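Local atomic coordinates of protein (cytochrome C2) (Blastochloris viridis, PDB entry 1CO6), a protein that carries electrons through a covalently bound heme c, serving as electron donor to the oxidized bacteriochlorophyll of the photosynthetic reaction centre. Residues Gln8-Lys11 against Gln12-Val15; Asn32-Phe35 against Gly36-Ser39; Tyr47-Ala50 against Asn51-Gly55. One frame throughout, in Å; residues are numbered along the deposited sequence.

Contact 1: residues Gln8-Lys11 against Gln12-Val15. With HEC (heme c), chain B.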
loop_
_atom_site.group_PDB
_atom_site.type_symbol
_atom_site.label_atom_id
_atom_site.label_comp_id
_atom_site.label_asym_id
_atom_site.label_seq_id
_atom_site.Cartn_x
_atom_site.Cartn_y
_atom_site.Cartn_z
ATOM N N GLN A 8 8.972 -9.922 4.138
ATOM C CA GLN A 8 10.130 -9.218 4.701
ATOM C C GLN A 8 10.217 -7.774 4.235
ATOM O O GLN A 8 10.574 -6.922 5.048
ATOM C CB GLN A 8 11.471 -9.891 4.362
ATOM C CG GLN A 8 11.451 -11.345 4.832
ATOM C CD GLN A 8 11.463 -11.360 6.360
ATOM O OE1 GLN A 8 10.729 -12.092 7.034
ATOM N NE2 GLN A 8 12.334 -10.476 6.880
ATOM N N VAL A 9 9.976 -7.528 2.946
ATOM C CA VAL A 9 9.998 -6.143 2.448
ATOM C C VAL A 9 8.882 -5.377 3.191
ATOM O O VAL A 9 9.072 -4.185 3.497
ATOM C CB VAL A 9 9.870 -6.127 0.903
ATOM C CG1 VAL A 9 9.752 -4.713 0.364
ATOM C CG2 VAL A 9 10.968 -6.877 0.168
ATOM N N PHE A 10 7.752 -6.014 3.497
ATOM C CA PHE A 10 6.618 -5.396 4.190
ATOM C C PHE A 10 6.936 -4.792 5.561
ATOM O O PHE A 10 6.231 -3.916 6.080
ATOM C CB PHE A 10 5.393 -6.307 4.315
ATOM C CG PHE A 10 4.110 -5.520 4.565
ATOM C CD1 PHE A 10 3.605 -5.414 5.867
ATOM C CD2 PHE A 10 3.506 -4.834 3.508
ATOM C CE1 PHE A 10 2.432 -4.696 6.112
ATOM C CE2 PHE A 10 2.337 -4.096 3.751
ATOM C CZ PHE A 10 1.826 -4.018 5.064
ATOM N N LYS A 11 8.026 -5.273 6.168
ATOM C CA LYS A 11 8.468 -4.784 7.491
ATOM C C LYS A 11 8.674 -3.279 7.447
ATOM O O LYS A 11 8.321 -2.634 8.455
ATOM C CB LYS A 11 9.678 -5.564 7.993
ATOM C CG LYS A 11 9.259 -6.833 8.747
ATOM C CD LYS A 11 10.246 -7.965 8.573
ATOM C CE LYS A 11 11.563 -7.723 9.278
ATOM N NZ LYS A 11 12.402 -6.746 8.529
ATOM N N GLN A 12 9.137 -2.721 6.355
ATOM C CA GLN A 12 9.302 -1.247 6.273
ATOM C C GLN A 12 7.933 -0.597 6.402
ATOM O O GLN A 12 7.741 0.345 7.191
ATOM C CB GLN A 12 10.122 -0.755 5.115
ATOM C CG GLN A 12 10.321 -1.511 3.858
ATOM C CD GLN A 12 11.371 -0.941 2.931
ATOM O OE1 GLN A 12 12.082 -1.651 2.184
ATOM N NE2 GLN A 12 11.515 0.379 2.881
ATOM N N CYS A 13 6.921 -1.154 5.766
ATOM C CA CYS A 13 5.554 -0.662 5.793
ATOM C C CYS A 13 4.828 -0.859 7.129
ATOM O O CYS A 13 3.991 -0.012 7.450
ATOM C CB CYS A 13 4.695 -1.444 4.764
ATOM S SG CYS A 13 5.541 -1.713 3.170
ATOM N N LEU A 14 5.090 -1.979 7.787
ATOM C CA LEU A 14 4.387 -2.307 9.047
ATOM C C LEU A 14 4.393 -1.244 10.144
ATOM O O LEU A 14 3.429 -1.226 10.936
ATOM C CB LEU A 14 4.937 -3.663 9.496
ATOM C CG LEU A 14 4.116 -4.413 10.513
ATOM C CD1 LEU A 14 2.662 -4.594 10.076
ATOM C CD2 LEU A 14 4.800 -5.780 10.710
ATOM N N VAL A 15 5.403 -0.443 10.201
ATOM C CA VAL A 15 5.599 0.661 11.139
ATOM C C VAL A 15 4.369 1.570 11.035
ATOM O O VAL A 15 3.830 2.032 12.060
ATOM C CB VAL A 15 6.903 1.398 10.805
ATOM C CG1 VAL A 15 7.103 2.653 11.633
ATOM C CG2 VAL A 15 8.129 0.458 10.856
HETATM FE FE HEC B . 2.099 4.073 3.100
HETATM C CHA HEC B . -0.712 5.649 2.202
HETATM C CHB HEC B . 1.553 1.667 0.721
HETATM C CHC HEC B . 5.149 2.604 3.863
HETATM C CHD HEC B . 2.457 6.203 5.802
HETATM N NA HEC B . 0.663 3.707 1.727
HETATM C C1A HEC B . -0.380 4.565 1.392
HETATM C C2A HEC B . -1.024 4.082 0.203
HETATM C C3A HEC B . -0.373 2.982 -0.200
HETATM C C4A HEC B . 0.706 2.726 0.730
HETATM C CMA HEC B . -0.654 2.094 -1.435
HETATM C CAA HEC B . -2.319 4.693 -0.422
HETATM C CBA HEC B . -3.528 4.105 0.363
HETATM C CGA HEC B . -4.915 4.485 -0.094
HETATM O O1A HEC B . -5.008 5.202 -1.076
HETATM O O2A HEC B . -5.840 4.010 0.612
HETATM N NB HEC B . 3.112 2.476 2.458
HETATM C C1B HEC B . 2.670 1.565 1.491
HETATM C C2B HEC B . 3.674 0.537 1.354
HETATM C C3B HEC B . 4.679 0.817 2.188
HETATM C C4B HEC B . 4.344 2.006 2.911
HETATM C CMB HEC B . 3.508 -0.634 0.361
HETATM C CAB HEC B . 5.961 -0.062 2.385
HETATM C CBB HEC B . 6.874 -0.011 1.309
HETATM N NC HEC B . 3.510 4.360 4.536
HETATM C C1C HEC B . 4.688 3.658 4.659
HETATM C C2C HEC B . 5.404 4.182 5.808
HETATM C C3C HEC B . 4.693 5.195 6.319
HETATM C C4C HEC B . 3.477 5.303 5.557
HETATM C CMC HEC B . 6.783 3.663 6.266
HETATM C CAC HEC B . 5.045 6.024 7.622
HETATM C CBC HEC B . 6.266 6.712 7.723
HETATM N ND HEC B . 1.038 5.596 3.873
HETATM C C1D HEC B . 1.386 6.397 4.962
HETATM C C2D HEC B . 0.410 7.486 5.057
HETATM C C3D HEC B . -0.480 7.320 4.078
HETATM C C4D HEC B . -0.090 6.165 3.317
HETATM C CMD HEC B . 0.479 8.582 6.151
HETATM C CAD HEC B . -1.666 8.245 3.694
HETATM C CBD HEC B . -1.234 9.222 2.555
HETATM C CGD HEC B . -2.102 10.463 2.452
HETATM O O1D HEC B . -1.535 11.338 1.731
HETATM O O2D HEC B . -3.222 10.540 3.014
#
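One face of the Phe10 ring is taken by Cys13, whose CB stands over the ring centre, 3.7 Å from the centroid and 13° off the normal, a CH-pi contact. Cys13 SG comes in obliquely above the same ring, 3.7 Å from Phe10 CD2, a sulfur-aromatic contact. At the edge, near the ring plane, the Leu14 methyl CD1 lies 4.0 Å from Phe10 CE1, the two side chains crossing at about a right angle. With CG anti to the backbone N (chi1 -159°), Phe10 swings its ring along the helix to meet residues three and four positions on. This is the C-terminal end of helix 3-14, where the CXXCH heme-attachment motif of c-type cytochromes begins: Cys13 SG is joined to HEC CAB by a thioether bond of 1.9 Å. Tyr96, Leu93 and Ile97 of helix 87-98 also pack on Phe10, which thus sits at the packing of the N- and C-terminal helices familiar from this family. Leu14 N donates to Phe10 O at 2.8 Å, an i to i+4 bond, and Gln12 N to Val9 O at 3.2 Å, an i to i+3 bond, as the helix runs out.

Contact 2: residues Asn32-Phe35 against Gly36-Ser39. With HEC (heme c), chain B.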
loop_
_atom_site.group_PDB
_atom_site.type_symbol
_atom_site.label_atom_id
_atom_site.label_comp_id
_atom_site.label_asym_id
_atom_site.label_seq_id
_atom_site.Cartn_x
_atom_site.Cartn_y
_atom_site.Cartn_z
ATOM N N ASN A 32 -5.340 -4.107 3.541
ATOM C CA ASN A 32 -6.126 -5.313 3.145
ATOM C C ASN A 32 -6.954 -4.861 1.923
ATOM O O ASN A 32 -7.463 -3.720 1.916
ATOM C CB ASN A 32 -7.109 -5.700 4.251
ATOM C CG ASN A 32 -6.386 -6.418 5.380
ATOM O OD1 ASN A 32 -5.419 -7.146 5.110
ATOM N ND2 ASN A 32 -6.883 -6.169 6.591
ATOM N N GLY A 33 -7.090 -5.747 0.964
ATOM C CA GLY A 33 -7.816 -5.475 -0.280
ATOM C C GLY A 33 -7.319 -4.241 -1.002
ATOM O O GLY A 33 -8.122 -3.467 -1.548
ATOM N N LEU A 34 -6.029 -3.985 -1.073
ATOM C CA LEU A 34 -5.520 -2.814 -1.754
ATOM C C LEU A 34 -5.742 -2.788 -3.273
ATOM O O LEU A 34 -6.245 -1.738 -3.786
ATOM C CB LEU A 34 -4.013 -2.614 -1.392
ATOM C CG LEU A 34 -3.400 -1.472 -2.186
ATOM C CD1 LEU A 34 -3.812 -0.072 -1.673
ATOM C CD2 LEU A 34 -1.884 -1.607 -2.098
ATOM N N PHE A 35 -5.353 -3.844 -3.998
ATOM C CA PHE A 35 -5.460 -3.770 -5.482
ATOM C C PHE A 35 -6.900 -3.707 -5.965
ATOM O O PHE A 35 -7.675 -4.565 -5.555
ATOM C CB PHE A 35 -4.610 -4.881 -6.132
ATOM C CG PHE A 35 -3.153 -4.710 -5.730
ATOM C CD1 PHE A 35 -2.435 -3.635 -6.237
ATOM C CD2 PHE A 35 -2.568 -5.626 -4.855
ATOM C CE1 PHE A 35 -1.109 -3.448 -5.852
ATOM C CE2 PHE A 35 -1.217 -5.455 -4.448
ATOM C CZ PHE A 35 -0.523 -4.357 -4.953
ATOM N N GLY A 36 -7.160 -2.730 -6.824
ATOM C CA GLY A 36 -8.497 -2.520 -7.410
ATOM C C GLY A 36 -9.222 -1.412 -6.710
ATOM O O GLY A 36 -10.185 -0.849 -7.270
ATOM N N ARG A 37 -8.761 -1.094 -5.485
ATOM C CA ARG A 37 -9.472 -0.018 -4.721
ATOM C C ARG A 37 -9.061 1.381 -5.186
ATOM O O ARG A 37 -7.936 1.583 -5.692
ATOM C CB ARG A 37 -9.338 -0.340 -3.249
ATOM C CG ARG A 37 -8.320 0.377 -2.380
ATOM C CD ARG A 37 -8.653 0.017 -0.905
ATOM N NE ARG A 37 -7.635 0.708 -0.123
ATOM C CZ ARG A 37 -6.889 0.233 0.894
ATOM N NH1 ARG A 37 -5.969 1.016 1.505
ATOM N NH2 ARG A 37 -7.013 -1.024 1.332
ATOM N N HIS A 38 -10.002 2.320 -5.093
ATOM C CA HIS A 38 -9.792 3.748 -5.440
ATOM C C HIS A 38 -9.050 4.385 -4.274
ATOM O O HIS A 38 -9.257 4.033 -3.095
ATOM C CB HIS A 38 -11.142 4.472 -5.735
ATOM C CG HIS A 38 -11.669 4.057 -7.076
ATOM N ND1 HIS A 38 -11.851 4.889 -8.146
ATOM C CD2 HIS A 38 -11.992 2.803 -7.537
ATOM C CE1 HIS A 38 -12.295 4.177 -9.183
ATOM N NE2 HIS A 38 -12.374 2.904 -8.851
ATOM N N SER A 39 -8.146 5.279 -4.565
ATOM C CA SER A 39 -7.370 5.916 -3.454
ATOM C C SER A 39 -8.298 6.722 -2.557
ATOM O O SER A 39 -9.332 7.256 -3.014
ATOM C CB SER A 39 -6.212 6.771 -3.966
ATOM O OG SER A 39 -6.682 7.825 -4.767
HETATM FE FE HEC B . 2.099 4.073 3.100
HETATM C CHA HEC B . -0.712 5.649 2.202
HETATM C CHB HEC B . 1.553 1.667 0.721
HETATM C CHC HEC B . 5.149 2.604 3.863
HETATM C CHD HEC B . 2.457 6.203 5.802
HETATM N NA HEC B . 0.663 3.707 1.727
HETATM C C1A HEC B . -0.380 4.565 1.392
HETATM C C2A HEC B . -1.024 4.082 0.203
HETATM C C3A HEC B . -0.373 2.982 -0.200
HETATM C C4A HEC B . 0.706 2.726 0.730
HETATM C CMA HEC B . -0.654 2.094 -1.435
HETATM C CAA HEC B . -2.319 4.693 -0.422
HETATM C CBA HEC B . -3.528 4.105 0.363
HETATM C CGA HEC B . -4.915 4.485 -0.094
HETATM O O1A HEC B . -5.008 5.202 -1.076
HETATM O O2A HEC B . -5.840 4.010 0.612
HETATM N NB HEC B . 3.112 2.476 2.458
HETATM C C1B HEC B . 2.670 1.565 1.491
HETATM C C2B HEC B . 3.674 0.537 1.354
HETATM C C3B HEC B . 4.679 0.817 2.188
HETATM C C4B HEC B . 4.344 2.006 2.911
HETATM C CMB HEC B . 3.508 -0.634 0.361
HETATM C CAB HEC B . 5.961 -0.062 2.385
HETATM C CBB HEC B . 6.874 -0.011 1.309
HETATM N NC HEC B . 3.510 4.360 4.536
HETATM C C1C HEC B . 4.688 3.658 4.659
HETATM C C2C HEC B . 5.404 4.182 5.808
HETATM C C3C HEC B . 4.693 5.195 6.319
HETATM C C4C HEC B . 3.477 5.303 5.557
HETATM C CMC HEC B . 6.783 3.663 6.266
HETATM C CAC HEC B . 5.045 6.024 7.622
HETATM C CBC HEC B . 6.266 6.712 7.723
HETATM N ND HEC B . 1.038 5.596 3.873
HETATM C C1D HEC B . 1.386 6.397 4.962
HETATM C C2D HEC B . 0.410 7.486 5.057
HETATM C C3D HEC B . -0.480 7.320 4.078
HETATM C C4D HEC B . -0.090 6.165 3.317
HETATM C CMD HEC B . 0.479 8.582 6.151
HETATM C CAD HEC B . -1.666 8.245 3.694
HETATM C CBD HEC B . -1.234 9.222 2.555
HETATM C CGD HEC B . -2.102 10.463 2.452
HETATM O O1D HEC B . -1.535 11.338 1.731
HETATM O O2D HEC B . -3.222 10.540 3.014
#
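Leu34 and Arg37 cross at about a right angle, the leucine methyl CD1 resting against one face of the guanidinium, 3.9 Å above its plane and offset toward the rim. Arg37 is extended from CG to NE, which carries its flat end back past the loop toward the heme. Two oxygens meet that end at its edge, in plane: Asn32 O, 2.8 Å from Arg37 NH2, and propionate oxygen HEC O2A, which accepts from Arg37 NH1 at 3.1 Å in a nearly straight bond (172°). Arg37 NH1 is also hydrogen-bonded to Val30 O, so the guanidinium is fixed from more than one direction. Leu34 CD1 reaches HEC CMA as well, 3.8 Å away, and its other methyl, CD2, lies over one face of the Phe35 ring near the rim. The reversal that brings the two side chains together is a type II beta turn from Leu34 to Arg37, closed by Arg37 N donating to Leu34 O at 3.1 Å. Gly36, at the third position, takes the positive phi of 101° that this turn needs. Ile97 of helix 87-98 packs on Leu34 and Phe35. A positive group bonded directly to the propionate, with aliphatic carbon over its face, would probably stabilise the ionised carboxylate and help set the electrostatics around the heme.

Contact 3: residues Tyr47-Ala50 against Asn51-Gly55. With HEC (heme c), chain B.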
loop_
_atom_site.group_PDB
_atom_site.type_symbol
_atom_site.label_atom_id
_atom_site.label_comp_id
_atom_site.label_asym_id
_atom_site.label_seq_id
_atom_site.Cartn_x
_atom_site.Cartn_y
_atom_site.Cartn_z
ATOM N N TYR A 47 -7.240 11.039 5.202
ATOM C CA TYR A 47 -6.368 11.196 4.023
ATOM C C TYR A 47 -6.094 12.663 3.716
ATOM O O TYR A 47 -6.937 13.517 4.058
ATOM C CB TYR A 47 -7.077 10.620 2.782
ATOM C CG TYR A 47 -7.184 9.110 2.710
ATOM C CD1 TYR A 47 -8.342 8.461 3.088
ATOM C CD2 TYR A 47 -6.103 8.370 2.223
ATOM C CE1 TYR A 47 -8.437 7.068 3.018
ATOM C CE2 TYR A 47 -6.186 6.981 2.117
ATOM C CZ TYR A 47 -7.351 6.347 2.513
ATOM O OH TYR A 47 -7.453 4.984 2.380
ATOM N N SER A 48 -4.957 12.859 3.077
ATOM C CA SER A 48 -4.608 14.209 2.604
ATOM C C SER A 48 -5.527 14.445 1.374
ATOM O O SER A 48 -6.086 13.505 0.787
ATOM C CB SER A 48 -3.205 14.357 2.075
ATOM O OG SER A 48 -2.956 13.395 1.048
ATOM N N ASP A 49 -5.718 15.683 0.995
ATOM C CA ASP A 49 -6.460 16.024 -0.218
ATOM C C ASP A 49 -5.663 15.451 -1.410
ATOM O O ASP A 49 -6.273 14.924 -2.355
ATOM C CB ASP A 49 -6.513 17.559 -0.384
ATOM C CG ASP A 49 -7.676 18.161 0.382
ATOM O OD1 ASP A 49 -8.541 17.499 0.950
ATOM O OD2 ASP A 49 -7.702 19.397 0.457
ATOM N N ALA A 50 -4.355 15.579 -1.346
ATOM C CA ALA A 50 -3.426 15.087 -2.353
ATOM C C ALA A 50 -3.804 13.621 -2.684
ATOM O O ALA A 50 -3.901 13.292 -3.888
ATOM C CB ALA A 50 -1.986 15.216 -1.887
ATOM N N ASN A 51 -3.998 12.747 -1.683
ATOM C CA ASN A 51 -4.364 11.365 -2.006
ATOM C C ASN A 51 -5.844 11.222 -2.373
ATOM O O ASN A 51 -6.215 10.690 -3.443
ATOM C CB ASN A 51 -3.950 10.483 -0.798
ATOM C CG ASN A 51 -4.480 9.077 -0.974
ATOM O OD1 ASN A 51 -5.704 8.830 -1.013
ATOM N ND2 ASN A 51 -3.597 8.115 -1.122
ATOM N N LYS A 52 -6.747 11.702 -1.570
ATOM C CA LYS A 52 -8.181 11.589 -1.757
ATOM C C LYS A 52 -8.720 12.067 -3.093
ATOM O O LYS A 52 -9.621 11.418 -3.627
ATOM C CB LYS A 52 -8.810 12.477 -0.671
ATOM C CG LYS A 52 -10.199 12.239 -0.145
ATOM C CD LYS A 52 -10.300 13.051 1.158
ATOM C CE LYS A 52 -9.936 14.517 1.114
ATOM N NZ LYS A 52 -9.170 14.947 2.336
ATOM N N ASN A 53 -8.229 13.194 -3.568
ATOM C CA ASN A 53 -8.677 13.789 -4.845
ATOM C C ASN A 53 -7.820 13.402 -6.039
ATOM O O ASN A 53 -8.090 13.908 -7.142
ATOM C CB ASN A 53 -8.766 15.325 -4.733
ATOM C CG ASN A 53 -9.717 15.730 -3.604
ATOM O OD1 ASN A 53 -10.745 15.122 -3.283
ATOM N ND2 ASN A 53 -9.335 16.811 -2.879
ATOM N N SER A 54 -6.871 12.485 -5.878
ATOM C CA SER A 54 -5.966 12.113 -6.975
ATOM C C SER A 54 -6.627 11.397 -8.129
ATOM O O SER A 54 -6.003 11.434 -9.222
ATOM C CB SER A 54 -4.836 11.235 -6.435
ATOM O OG SER A 54 -5.288 9.909 -6.092
ATOM N N GLY A 55 -7.710 10.718 -7.878
ATOM C CA GLY A 55 -8.405 9.941 -8.944
ATOM C C GLY A 55 -7.697 8.644 -9.272
ATOM O O GLY A 55 -7.930 8.003 -10.325
HETATM FE FE HEC B . 2.099 4.073 3.100
HETATM C CHA HEC B . -0.712 5.649 2.202
HETATM C CHB HEC B . 1.553 1.667 0.721
HETATM C CHC HEC B . 5.149 2.604 3.863
HETATM C CHD HEC B . 2.457 6.203 5.802
HETATM N NA HEC B . 0.663 3.707 1.727
HETATM C C1A HEC B . -0.380 4.565 1.392
HETATM C C2A HEC B . -1.024 4.082 0.203
HETATM C C3A HEC B . -0.373 2.982 -0.200
HETATM C C4A HEC B . 0.706 2.726 0.730
HETATM C CMA HEC B . -0.654 2.094 -1.435
HETATM C CAA HEC B . -2.319 4.693 -0.422
HETATM C CBA HEC B . -3.528 4.105 0.363
HETATM C CGA HEC B . -4.915 4.485 -0.094
HETATM O O1A HEC B . -5.008 5.202 -1.076
HETATM O O2A HEC B . -5.840 4.010 0.612
HETATM N NB HEC B . 3.112 2.476 2.458
HETATM C C1B HEC B . 2.670 1.565 1.491
HETATM C C2B HEC B . 3.674 0.537 1.354
HETATM C C3B HEC B . 4.679 0.817 2.188
HETATM C C4B HEC B . 4.344 2.006 2.911
HETATM C CMB HEC B . 3.508 -0.634 0.361
HETATM C CAB HEC B . 5.961 -0.062 2.385
HETATM C CBB HEC B . 6.874 -0.011 1.309
HETATM N NC HEC B . 3.510 4.360 4.536
HETATM C C1C HEC B . 4.688 3.658 4.659
HETATM C C2C HEC B . 5.404 4.182 5.808
HETATM C C3C HEC B . 4.693 5.195 6.319
HETATM C C4C HEC B . 3.477 5.303 5.557
HETATM C CMC HEC B . 6.783 3.663 6.266
HETATM C CAC HEC B . 5.045 6.024 7.622
HETATM C CBC HEC B . 6.266 6.712 7.723
HETATM N ND HEC B . 1.038 5.596 3.873
HETATM C C1D HEC B . 1.386 6.397 4.962
HETATM C C2D HEC B . 0.410 7.486 5.057
HETATM C C3D HEC B . -0.480 7.320 4.078
HETATM C C4D HEC B . -0.090 6.165 3.317
HETATM C CMD HEC B . 0.479 8.582 6.151
HETATM C CAD HEC B . -1.666 8.245 3.694
HETATM C CBD HEC B . -1.234 9.222 2.555
HETATM C CGD HEC B . -2.102 10.463 2.452
HETATM O O1D HEC B . -1.535 11.338 1.731
HETATM O O2D HEC B . -3.222 10.540 3.014
#
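The start of the short helix 49-52 forms part of the heme propionate site, with Ser48 as N-cap, and Tyr47, Ser48 and Asn51 bonding the two propionates. Asn51 N donates to Ser48 OG at 3.0 Å, and the same hydroxyl donates to HEC O1D at 2.6 Å, so OG links the helix end to the carboxylate. Its chi1 of 55°, between the backbone N and the carbonyl carbon, turns OG to where it can do both. Ser48 N adds a nearly straight bond to the other oxygen of this propionate, HEC O2D, at 2.9 Å. The N-terminal end of this one-turn helix lies close to that propionate and may modestly favour its ionised form. Two side chains here bond the second propionate, which Arg37 also reaches: Tyr47 OH donates to HEC O2A at 2.6 Å, and Asn51 ND2 to HEC O1A at 3.2 Å. Ring and amide are 21° from parallel, with Asn51 OD1 3.3 Å from Tyr47 CD2. Tyr47 OH is also hydrogen-bonded to Ile42 N in the neighbouring loop. On the outer flank Lys52 curls back, bent at chi3 (53°), and its NZ makes a salt bridge to Asp49 OD1 at 3.0 Å, entering from the anti side of the carboxylate. Lys52 NZ also donates to Tyr47 O, from above the carbonyl plane, while Lys52 N bonds to Ser48 O within the helix.

All three contacts touch the same heme c. Contact 1 anchors it by a covalent link, whereas contact 2 binds one propionate and contact 3 both, meeting at one oxygen, HEC O2A, which accepts from Arg37 of contact 2 and Tyr47 of contact 3. Contacts 2 and 3, with centres about 14 Å apart, also touch directly: Ser39 OG lies 2.8 Å from Ser54 OG and 3.2 Å from Asn51 O, both probable hydrogen bonds. Contact 1 stands apart, its centre about 18 Å from that of contact 2 and about 23 Å from that of contact 3, on the opposite side of the chain's centre from both, so that the heme bridges the separated regions.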